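Local coordinates for protein 7,8-dihydro-6-hydroxymethylpterin pyrophosphokinase-dihydropteroate synthase (PDB 6JWS) that probably catalyses two successive steps of folate biosynthesis, pyrophosphorylating 6-hydroxymethyl-7,8-dihydropterin with ATP and then joining the product to 4-aminobenzoate to give 7,8-dihydropteroate, at residues E108-F113 with T167-T172; S317-Y322 with Y340-L345; L331-M336 with N347-L352. The protein carries 1 engineered substitution. One frame throughout, in Å; residues are numbered along the deposited sequence.

Interaction 1 of 3, residues E108-F113 with T167-T172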
loop_
_atom_site.group_PDB
_atom_site.type_symbol
_atom_site.label_atom_id
_atom_site.label_comp_id
_atom_site.label_asym_id
_atom_site.label_seq_id
_atom_site.Cartn_x
_atom_site.Cartn_y
_atom_site.Cartn_z
ATOM N N GLU B 108 -15.048 -18.687 -39.541
ATOM C CA GLU B 108 -15.514 -17.727 -40.536
ATOM C C GLU B 108 -16.950 -17.276 -40.260
ATOM O O GLU B 108 -17.248 -16.092 -40.402
ATOM C CB GLU B 108 -15.367 -18.285 -41.956
ATOM C CG GLU B 108 -13.976 -18.833 -42.268
ATOM C CD GLU B 108 -12.821 -17.856 -42.477
ATOM O OE1 GLU B 108 -13.056 -16.623 -42.470
ATOM O OE2 GLU B 108 -11.673 -18.333 -42.653
ATOM N N GLU B 109 -17.835 -18.206 -39.883
ATOM C CA GLU B 109 -19.216 -17.851 -39.583
ATOM C C GLU B 109 -19.281 -16.893 -38.386
ATOM O O GLU B 109 -20.165 -16.035 -38.327
ATOM C CB GLU B 109 -20.090 -19.092 -39.363
ATOM C CG GLU B 109 -20.356 -19.900 -40.632
ATOM C CD GLU B 109 -19.333 -20.985 -40.947
ATOM O OE1 GLU B 109 -18.510 -21.289 -40.061
ATOM O OE2 GLU B 109 -19.358 -21.528 -42.080
ATOM N N TYR B 110 -18.356 -17.067 -37.423
ATOM C CA TYR B 110 -18.260 -16.162 -36.290
ATOM C C TYR B 110 -17.804 -14.797 -36.782
ATOM O O TYR B 110 -18.371 -13.791 -36.379
ATOM C CB TYR B 110 -17.298 -16.691 -35.221
ATOM C CG TYR B 110 -17.180 -15.870 -33.955
ATOM C CD1 TYR B 110 -18.301 -15.365 -33.312
ATOM C CD2 TYR B 110 -15.945 -15.634 -33.365
ATOM C CE1 TYR B 110 -18.199 -14.640 -32.134
ATOM C CE2 TYR B 110 -15.828 -14.924 -32.182
ATOM C CZ TYR B 110 -16.956 -14.420 -31.564
ATOM O OH TYR B 110 -16.854 -13.712 -30.399
ATOM N N GLU B 111 -16.782 -14.787 -37.647
ATOM C CA GLU B 111 -16.212 -13.569 -38.208
ATOM C C GLU B 111 -17.327 -12.779 -38.902
ATOM O O GLU B 111 -17.449 -11.565 -38.731
ATOM C CB GLU B 111 -15.029 -13.937 -39.115
ATOM C CG GLU B 111 -14.774 -12.974 -40.274
ATOM C CD GLU B 111 -14.674 -13.570 -41.682
ATOM O OE1 GLU B 111 -15.738 -13.885 -42.286
ATOM O OE2 GLU B 111 -13.531 -13.708 -42.188
ATOM N N THR B 112 -18.164 -13.517 -39.642
ATOM C CA THR B 112 -19.260 -12.972 -40.420
ATOM C C THR B 112 -20.274 -12.335 -39.476
ATOM O O THR B 112 -20.712 -11.213 -39.701
ATOM C CB THR B 112 -19.838 -14.072 -41.322
ATOM O OG1 THR B 112 -18.872 -14.270 -42.354
ATOM C CG2 THR B 112 -21.177 -13.721 -41.938
ATOM N N PHE B 113 -20.636 -13.069 -38.416
ATOM C CA PHE B 113 -21.576 -12.579 -37.427
ATOM C C PHE B 113 -21.078 -11.275 -36.798
ATOM O O PHE B 113 -21.864 -10.345 -36.672
ATOM C CB PHE B 113 -21.953 -13.679 -36.436
ATOM C CG PHE B 113 -22.533 -13.164 -35.142
ATOM C CD1 PHE B 113 -23.905 -13.019 -34.987
ATOM C CD2 PHE B 113 -21.705 -12.826 -34.077
ATOM C CE1 PHE B 113 -24.437 -12.549 -33.792
ATOM C CE2 PHE B 113 -22.231 -12.345 -32.887
ATOM C CZ PHE B 113 -23.600 -12.209 -32.742
ATOM N N THR B 167 -22.388 -15.579 -20.302
ATOM C CA THR B 167 -22.765 -15.706 -21.703
ATOM C C THR B 167 -21.831 -16.674 -22.435
ATOM O O THR B 167 -20.729 -16.963 -21.958
ATOM C CB THR B 167 -22.916 -14.340 -22.391
ATOM O OG1 THR B 167 -21.691 -13.598 -22.350
ATOM C CG2 THR B 167 -24.101 -13.533 -21.875
ATOM N N VAL B 168 -22.315 -17.198 -23.578
ATOM C CA VAL B 168 -21.583 -18.091 -24.461
ATOM C C VAL B 168 -21.977 -17.777 -25.902
ATOM O O VAL B 168 -23.124 -17.432 -26.167
ATOM C CB VAL B 168 -21.784 -19.593 -24.152
ATOM C CG1 VAL B 168 -21.774 -19.901 -22.669
ATOM C CG2 VAL B 168 -23.022 -20.174 -24.812
ATOM N N VAL B 169 -21.005 -17.870 -26.819
ATOM C CA VAL B 169 -21.301 -17.892 -28.242
ATOM C C VAL B 169 -21.204 -19.340 -28.725
ATOM O O VAL B 169 -20.240 -20.048 -28.409
ATOM C CB VAL B 169 -20.367 -16.962 -29.036
ATOM C CG1 VAL B 169 -20.639 -17.035 -30.528
ATOM C CG2 VAL B 169 -20.403 -15.512 -28.550
ATOM N N VAL B 170 -22.232 -19.775 -29.470
ATOM C CA VAL B 170 -22.354 -21.123 -30.006
ATOM C C VAL B 170 -22.396 -21.055 -31.532
ATOM O O VAL B 170 -23.148 -20.272 -32.121
ATOM C CB VAL B 170 -23.594 -21.841 -29.430
ATOM C CG1 VAL B 170 -23.666 -23.292 -29.865
ATOM C CG2 VAL B 170 -23.597 -21.800 -27.916
ATOM N N LYS B 171 -21.546 -21.862 -32.174
ATOM C CA LYS B 171 -21.717 -22.174 -33.589
ATOM C C LYS B 171 -22.630 -23.397 -33.643
ATOM O O LYS B 171 -22.257 -24.460 -33.139
ATOM C CB LYS B 171 -20.356 -22.358 -34.260
ATOM C CG LYS B 171 -20.335 -22.743 -35.737
ATOM C CD LYS B 171 -18.989 -23.398 -36.134
ATOM C CE LYS B 171 -17.944 -22.479 -36.749
ATOM N NZ LYS B 171 -16.560 -23.002 -36.579
ATOM N N THR B 172 -23.852 -23.198 -34.169
ATOM C CA THR B 172 -24.943 -24.149 -33.987
ATOM C C THR B 172 -25.417 -24.727 -35.320
ATOM O O THR B 172 -25.331 -24.087 -36.368
ATOM C CB THR B 172 -26.073 -23.557 -33.130
ATOM O OG1 THR B 172 -26.839 -24.650 -32.631
ATOM C CG2 THR B 172 -26.977 -22.592 -33.867
#

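Interaction 2 of 3, residues S317-Y322 with Y340-L345. With ATP (adenosine-5'-triphosphate), chain J.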
loop_
_atom_site.group_PDB
_atom_site.type_symbol
_atom_site.label_atom_id
_atom_site.label_comp_id
_atom_site.label_asym_id
_atom_site.label_seq_id
_atom_site.Cartn_x
_atom_site.Cartn_y
_atom_site.Cartn_z
ATOM N N SER B 317 -38.429 -13.598 -28.606
ATOM C CA SER B 317 -37.857 -12.293 -28.900
ATOM C C SER B 317 -36.370 -12.438 -29.220
ATOM O O SER B 317 -35.585 -12.854 -28.369
ATOM C CB SER B 317 -38.088 -11.326 -27.758
ATOM O OG SER B 317 -37.654 -10.020 -28.128
ATOM N N ILE B 318 -35.993 -12.091 -30.451
ATOM C CA ILE B 318 -34.591 -11.993 -30.814
ATOM C C ILE B 318 -34.345 -10.609 -31.398
ATOM O O ILE B 318 -34.955 -10.255 -32.399
ATOM C CB ILE B 318 -34.156 -13.089 -31.810
ATOM C CG1 ILE B 318 -34.556 -14.500 -31.368
ATOM C CG2 ILE B 318 -32.663 -12.970 -32.113
ATOM C CD1 ILE B 318 -33.641 -15.133 -30.362
ATOM N N PRO B 319 -33.398 -9.807 -30.857
ATOM C CA PRO B 319 -32.671 -10.141 -29.633
ATOM C C PRO B 319 -33.571 -10.277 -28.410
ATOM O O PRO B 319 -34.700 -9.799 -28.400
ATOM C CB PRO B 319 -31.758 -8.922 -29.456
ATOM C CG PRO B 319 -31.533 -8.431 -30.857
ATOM C CD PRO B 319 -32.894 -8.581 -31.497
ATOM N N HIS B 320 -33.062 -10.945 -27.375
ATOM C CA HIS B 320 -33.793 -11.045 -26.124
ATOM C C HIS B 320 -34.258 -9.649 -25.697
ATOM O O HIS B 320 -33.595 -8.645 -25.966
ATOM C CB HIS B 320 -32.953 -11.786 -25.082
ATOM C CG HIS B 320 -33.666 -12.093 -23.814
ATOM N ND1 HIS B 320 -33.780 -11.171 -22.790
ATOM C CD2 HIS B 320 -34.278 -13.216 -23.382
ATOM C CE1 HIS B 320 -34.430 -11.716 -21.776
ATOM N NE2 HIS B 320 -34.746 -12.963 -22.112
ATOM N N VAL B 321 -35.426 -9.612 -25.051
ATOM C CA VAL B 321 -36.094 -8.383 -24.636
ATOM C C VAL B 321 -35.142 -7.569 -23.756
ATOM O O VAL B 321 -35.135 -6.343 -23.806
ATOM C CB VAL B 321 -37.417 -8.710 -23.900
ATOM C CG1 VAL B 321 -38.010 -7.517 -23.174
ATOM C CG2 VAL B 321 -38.457 -9.319 -24.826
ATOM N N TYR B 322 -34.305 -8.260 -22.979
ATOM C CA TYR B 322 -33.607 -7.591 -21.895
ATOM C C TYR B 322 -32.172 -7.209 -22.257
ATOM O O TYR B 322 -31.488 -6.600 -21.445
ATOM C CB TYR B 322 -33.789 -8.376 -20.593
ATOM C CG TYR B 322 -35.109 -8.099 -19.911
ATOM C CD1 TYR B 322 -35.230 -7.058 -19.003
ATOM C CD2 TYR B 322 -36.240 -8.858 -20.184
ATOM C CE1 TYR B 322 -36.435 -6.786 -18.373
ATOM C CE2 TYR B 322 -37.460 -8.592 -19.572
ATOM C CZ TYR B 322 -37.553 -7.553 -18.659
ATOM O OH TYR B 322 -38.724 -7.273 -18.023
ATOM N N TYR B 340 -19.510 -5.577 -31.300
ATOM C CA TYR B 340 -20.711 -6.001 -32.010
ATOM C C TYR B 340 -21.758 -4.885 -32.004
ATOM O O TYR B 340 -22.002 -4.248 -30.971
ATOM C CB TYR B 340 -21.309 -7.256 -31.370
ATOM C CG TYR B 340 -22.490 -7.843 -32.107
ATOM C CD1 TYR B 340 -22.353 -8.316 -33.406
ATOM C CD2 TYR B 340 -23.744 -7.941 -31.512
ATOM C CE1 TYR B 340 -23.425 -8.862 -34.093
ATOM C CE2 TYR B 340 -24.827 -8.490 -32.185
ATOM C CZ TYR B 340 -24.666 -8.942 -33.485
ATOM O OH TYR B 340 -25.696 -9.500 -34.179
ATOM N N LYS B 341 -22.366 -4.657 -33.176
ATOM C CA LYS B 341 -23.558 -3.829 -33.295
ATOM C C LYS B 341 -24.632 -4.547 -34.110
ATOM O O LYS B 341 -24.432 -4.867 -35.278
ATOM C CB LYS B 341 -23.262 -2.453 -33.904
ATOM C CG LYS B 341 -24.437 -1.486 -33.801
ATOM C CD LYS B 341 -24.242 -0.141 -34.480
ATOM C CE LYS B 341 -25.477 0.739 -34.394
ATOM N NZ LYS B 341 -26.685 0.061 -34.938
ATOM N N HIS B 342 -25.777 -4.771 -33.465
ATOM C CA HIS B 342 -26.991 -5.281 -34.078
ATOM C C HIS B 342 -27.815 -4.100 -34.602
ATOM O O HIS B 342 -27.617 -2.968 -34.152
ATOM C CB HIS B 342 -27.727 -6.104 -33.014
ATOM C CG HIS B 342 -28.820 -6.986 -33.521
ATOM N ND1 HIS B 342 -30.050 -6.492 -33.918
ATOM C CD2 HIS B 342 -28.901 -8.330 -33.636
ATOM C CE1 HIS B 342 -30.827 -7.495 -34.281
ATOM N NE2 HIS B 342 -30.149 -8.634 -34.117
ATOM N N ASN B 343 -28.740 -4.373 -35.542
ATOM C CA ASN B 343 -29.565 -3.366 -36.205
ATOM C C ASN B 343 -30.451 -2.646 -35.188
ATOM O O ASN B 343 -30.731 -1.458 -35.304
ATOM C CB ASN B 343 -30.521 -3.991 -37.225
ATOM C CG ASN B 343 -29.921 -5.136 -38.013
ATOM O OD1 ASN B 343 -29.103 -4.919 -38.908
ATOM N ND2 ASN B 343 -30.328 -6.356 -37.695
ATOM N N VAL B 344 -30.904 -3.398 -34.193
ATOM C CA VAL B 344 -31.802 -2.928 -33.157
ATOM C C VAL B 344 -31.066 -2.044 -32.149
ATOM O O VAL B 344 -31.693 -1.289 -31.413
ATOM C CB VAL B 344 -32.438 -4.162 -32.489
ATOM C CG1 VAL B 344 -32.657 -4.000 -30.997
ATOM C CG2 VAL B 344 -33.690 -4.633 -33.214
ATOM N N LEU B 345 -29.737 -2.147 -32.090
ATOM C CA LEU B 345 -29.002 -1.464 -31.035
ATOM C C LEU B 345 -28.546 -0.096 -31.526
ATOM O O LEU B 345 -28.215 0.064 -32.702
ATOM C CB LEU B 345 -27.825 -2.329 -30.570
ATOM C CG LEU B 345 -28.212 -3.656 -29.911
ATOM C CD1 LEU B 345 -27.003 -4.318 -29.281
ATOM C CD2 LEU B 345 -29.297 -3.456 -28.864
HETATM P PG ATP J . -37.159 -14.272 -20.437
HETATM O O1G ATP J . -36.326 -13.375 -19.538
HETATM O O2G ATP J . -37.908 -13.498 -21.509
HETATM O O3G ATP J . -36.340 -15.409 -21.013
HETATM P PB ATP J . -38.530 -15.111 -17.899
HETATM O O1B ATP J . -39.987 -15.297 -17.649
HETATM O O2B ATP J . -37.775 -14.077 -17.123
HETATM O O3B ATP J . -38.309 -14.912 -19.477
HETATM P PA ATP J . -37.812 -17.889 -18.488
HETATM O O1A ATP J . -36.553 -17.972 -19.295
HETATM O O2A ATP J . -38.126 -19.011 -17.552
HETATM O O3A ATP J . -37.801 -16.514 -17.666
HETATM O "O5'" ATP J . -39.065 -17.650 -19.464
HETATM C "C5'" ATP J . -38.808 -17.505 -20.886
HETATM C "C4'" ATP J . -40.071 -17.066 -21.579
HETATM O "O4'" ATP J . -39.786 -15.961 -22.478
HETATM C "C3'" ATP J . -40.742 -18.140 -22.442
HETATM O "O3'" ATP J . -42.153 -17.976 -22.363
HETATM C "C2'" ATP J . -40.131 -17.875 -23.821
HETATM O "O2'" ATP J . -40.935 -18.240 -24.918
HETATM C "C1'" ATP J . -40.003 -16.357 -23.817
HETATM N N9 ATP J . -38.905 -15.874 -24.656
HETATM C C8 ATP J . -39.000 -14.908 -25.624
HETATM N N7 ATP J . -37.853 -14.673 -26.218
HETATM C C5 ATP J . -36.952 -15.515 -25.579
HETATM C C6 ATP J . -35.568 -15.717 -25.745
HETATM N N6 ATP J . -34.842 -15.065 -26.644
HETATM N N1 ATP J . -34.968 -16.639 -24.947
HETATM C C2 ATP J . -35.715 -17.296 -24.048
HETATM N N3 ATP J . -37.021 -17.181 -23.805
HETATM C C4 ATP J . -37.589 -16.265 -24.616
#

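Interaction 3 of 3, residues L331-M336 with N347-L352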
loop_
_atom_site.group_PDB
_atom_site.type_symbol
_atom_site.label_atom_id
_atom_site.label_comp_id
_atom_site.label_asym_id
_atom_site.label_seq_id
_atom_site.Cartn_x
_atom_site.Cartn_y
_atom_site.Cartn_z
ATOM N N LEU B 331 -22.771 -6.447 -19.322
ATOM C CA LEU B 331 -21.532 -6.766 -18.629
ATOM C C LEU B 331 -20.856 -8.011 -19.246
ATOM O O LEU B 331 -19.677 -7.958 -19.600
ATOM C CB LEU B 331 -21.888 -6.937 -17.143
ATOM C CG LEU B 331 -20.781 -7.369 -16.168
ATOM C CD1 LEU B 331 -19.708 -6.287 -15.990
ATOM C CD2 LEU B 331 -21.397 -7.716 -14.815
ATOM N N CYS B 332 -21.618 -9.111 -19.414
ATOM C CA CYS B 332 -21.140 -10.359 -20.009
ATOM C C CYS B 332 -20.811 -10.204 -21.494
ATOM O O CYS B 332 -19.774 -10.678 -21.931
ATOM C CB CYS B 332 -22.171 -11.470 -19.866
ATOM S SG CYS B 332 -22.326 -12.076 -18.171
ATOM N N LEU B 333 -21.700 -9.588 -22.281
ATOM C CA LEU B 333 -21.472 -9.408 -23.712
ATOM C C LEU B 333 -20.230 -8.549 -23.945
ATOM O O LEU B 333 -19.547 -8.718 -24.959
ATOM C CB LEU B 333 -22.689 -8.735 -24.362
ATOM C CG LEU B 333 -24.019 -9.507 -24.324
ATOM C CD1 LEU B 333 -25.158 -8.679 -24.926
ATOM C CD2 LEU B 333 -23.917 -10.833 -25.056
ATOM N N ASN B 334 -19.952 -7.613 -23.019
ATOM C CA ASN B 334 -18.836 -6.695 -23.197
ATOM C C ASN B 334 -17.508 -7.457 -23.149
ATOM O O ASN B 334 -16.514 -6.973 -23.673
ATOM C CB ASN B 334 -18.882 -5.533 -22.195
ATOM C CG ASN B 334 -17.698 -4.587 -22.288
ATOM O OD1 ASN B 334 -17.456 -3.966 -23.326
ATOM N ND2 ASN B 334 -16.946 -4.466 -21.206
ATOM N N ASP B 335 -17.485 -8.622 -22.481
ATOM C CA ASP B 335 -16.280 -9.436 -22.379
ATOM C C ASP B 335 -16.004 -10.137 -23.705
ATOM O O ASP B 335 -14.843 -10.297 -24.075
ATOM C CB ASP B 335 -16.414 -10.556 -21.342
ATOM C CG ASP B 335 -16.426 -10.111 -19.892
ATOM O OD1 ASP B 335 -15.919 -9.011 -19.597
ATOM O OD2 ASP B 335 -16.952 -10.859 -19.073
ATOM N N MET B 336 -17.085 -10.562 -24.390
ATOM C CA MET B 336 -17.017 -11.442 -25.556
ATOM C C MET B 336 -16.969 -10.625 -26.842
ATOM O O MET B 336 -16.092 -10.853 -27.661
ATOM C CB MET B 336 -18.205 -12.413 -25.662
ATOM C CG MET B 336 -18.528 -13.159 -24.377
ATOM S SD MET B 336 -19.644 -14.550 -24.724
ATOM C CE MET B 336 -21.023 -13.693 -25.490
ATOM N N ASN B 347 -25.884 1.413 -30.524
ATOM C CA ASN B 347 -24.439 1.462 -30.564
ATOM C C ASN B 347 -23.867 0.072 -30.297
ATOM O O ASN B 347 -24.598 -0.876 -30.015
ATOM C CB ASN B 347 -23.904 2.449 -29.525
ATOM C CG ASN B 347 -22.747 3.291 -30.034
ATOM O OD1 ASN B 347 -21.874 2.817 -30.785
ATOM N ND2 ASN B 347 -22.736 4.550 -29.618
ATOM N N THR B 348 -22.535 -0.014 -30.364
ATOM C CA THR B 348 -21.820 -1.230 -30.022
ATOM C C THR B 348 -22.071 -1.597 -28.559
ATOM O O THR B 348 -22.398 -0.747 -27.726
ATOM C CB THR B 348 -20.328 -1.113 -30.356
ATOM O OG1 THR B 348 -19.767 -0.251 -29.368
ATOM C CG2 THR B 348 -20.060 -0.576 -31.749
ATOM N N ILE B 349 -21.934 -2.896 -28.287
ATOM C CA ILE B 349 -21.988 -3.457 -26.952
ATOM C C ILE B 349 -21.128 -2.631 -25.996
ATOM O O ILE B 349 -21.600 -2.242 -24.935
ATOM C CB ILE B 349 -21.574 -4.946 -26.969
ATOM C CG1 ILE B 349 -22.548 -5.815 -27.775
ATOM C CG2 ILE B 349 -21.429 -5.439 -25.536
ATOM C CD1 ILE B 349 -24.001 -5.714 -27.309
ATOM N N ARG B 350 -19.870 -2.363 -26.368
ATOM C CA ARG B 350 -18.967 -1.640 -25.487
ATOM C C ARG B 350 -19.537 -0.256 -25.161
ATOM O O ARG B 350 -19.531 0.142 -24.000
ATOM C CB ARG B 350 -17.530 -1.589 -26.031
ATOM C CG ARG B 350 -16.562 -0.823 -25.133
ATOM C CD ARG B 350 -15.171 -1.414 -24.911
ATOM N NE ARG B 350 -15.128 -2.696 -24.200
ATOM C CZ ARG B 350 -14.154 -3.606 -24.335
ATOM N NH1 ARG B 350 -13.136 -3.368 -25.152
ATOM N NH2 ARG B 350 -14.210 -4.757 -23.665
ATOM N N CYS B 351 -20.034 0.470 -26.176
ATOM C CA CYS B 351 -20.526 1.820 -25.946
ATOM C C CYS B 351 -21.761 1.809 -25.047
ATOM O O CYS B 351 -21.846 2.651 -24.156
ATOM C CB CYS B 351 -20.781 2.580 -27.243
ATOM S SG CYS B 351 -19.252 3.115 -28.065
ATOM N N LEU B 352 -22.673 0.839 -25.252
ATOM C CA LEU B 352 -23.864 0.665 -24.422
ATOM C C LEU B 352 -23.449 0.302 -23.001
ATOM O O LEU B 352 -24.018 0.799 -22.029
ATOM C CB LEU B 352 -24.789 -0.425 -24.993
ATOM C CG LEU B 352 -25.512 -0.104 -26.309
ATOM C CD1 LEU B 352 -26.269 -1.307 -26.844
ATOM C CD2 LEU B 352 -26.469 1.083 -26.163
#

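Interaction 1 of 3, residues E108-F113 with T167-T172
Y110 brings the CD1-CE1 side of its ring against CG1 of V169, where helix 108-114 rests on strand 163-172 of the six-stranded antiparallel sheet in the HPPK half of the chain. The contact is small, burying 172 Å² over both sides, and the backbones stay well apart: the CA atoms of Y110 and K171 are 7.4 Å from each other. The close-packed part is apolar. CE1 of Y110 lies 3.8 Å from CG1 of V169, and CD1 of Y110 is 4.0 Å from that methyl. The ring meets the methyl obliquely, and the two side chains cross at about a right angle. V169 holds CG1 trans to its own N (chi1 177°), which turns this branch to the helix. I49 of strand 46-57 touches both residues, and M336 of helix 327-336 also packs on V169. At the far end of the ring, the hydroxyl of Y110 is hydrogen-bonded to ND2 of N50, so this tyrosine is held by its polar end as well as by its ring.

Toward the calcium-binding corner the contact loosens. E109 and K171, both partly exposed, have opposite charges but make no salt bridge: OE1 of E109 and NZ of K171 are 4.3 Å apart, with the place of NZ less certain. The nearer approach is to the methylene before it, K171 CE lying 3.6 Å from E109 OE1.

Interaction 2 of 3, residues S317-Y322 with Y340-L345
P319 sets its ring over the imidazole of H342, joining the edge of the ATP pocket to the loop that precedes helix 349-364. Leading up to it, S317 grips the adenine with its backbone: its N donates to N7 of ATP (2.7 Å), and its O accepts from N6 (2.9 Å). A chi1 of -174° carries OG of S317 forward to donate to O of P319. I318 brings CD1 to 3.9 Å from ATP N6. A cis peptide then leads into P319, whose CG stands 3.6 Å from the centroid of the H342 ring, only 14° off its normal, a CH-pi contact over the face. The imidazole is fixed at both nitrogens: ND1 accepts from V344 N almost straight (175°), while NE2 is bonded to O of F217, a pattern consistent with a proton on NE2. Beyond the proline, H320 turns back to the nucleotide and places NE2 3.0 Å from O1G of ATP; its ND1 accepts from Y322 N. Helix 129-148 covers S317 and V344 through Y132, strand 208-214 backs P319 and H342 through F213, and strand 219-221 pairs with strand 316-318.

Interaction 3 of 3, residues L331-M336 with N347-L352
R350 reaches from the first turn of helix 349-364 to N334 toward the C-terminal end of helix 327-336, bridging two helices of the HPPK half that are joined by a loop. Its NE donates to OD1 of N334 at 2.8 Å, with an N-H...O angle of 144°. The donor sits in the carbonyl plane of the amide, on a lone pair, although OD1 itself lies 22° out of the guanidinium plane. NH2 of R350 adds a second, weak bond to the same OD1, at 3.4 Å. The amide and guanidinium planes stand 75° apart, and the carbonyl comes in at the guanidinium edge. R350 is bent at chi2 and chi3, folding its tip back over the neighbouring helix.

Beneath this polar bridge the contact is apolar: CG2 of I349 packs against CB of L333 at 3.7 Å and covers N of N334 at 3.6 Å.

The start of the second helix has its amides well supplied. T348 is the N-cap, its OG1 accepting from C351 N at 3.3 Å. N of T348 donates to OD1 of N347, at 2.9 Å. I349 and R350 pair their backbones with Y340 and P338, and T348 O receives L352 N. On the first helix, D335 turns away: its OD2 accepts from Y55 OH and Y53 N.

OD1 of N334 is thus gripped by a short bond from NE and a weak one from NH2. The positive charge should polarise the amide and set which way round it lies, though R350 is exposed and solvent would soften the effect. The result is a charge-assisted bridge on the solvent side that probably links the two helices over a hydrophobic floor.

How the interactions relate
The three contacts adjoin within the HPPK half, with centres 12 to 16 Å apart. Interaction 1 touches interaction 2 where the rings of F113 and Y340 stack, F113 CE1 lying 3.3 Å from Y340 OH. It meets interaction 3 where T167 OG1 approaches M336 CE at 3.2 Å, under helix 327-336. Interactions 2 and 3 alternate along the chain: 340-345 runs between the helices of interaction 3, and L345 CD1 packs on L352 CD1 at 3.9 Å. Interaction 2 alone holds residues of the ATP pocket. In interaction 3 the L333 side chain is about 12 Å from ATP, while K171 of interaction 1 lies about 9 Å from the calcium ion (side chain to ion).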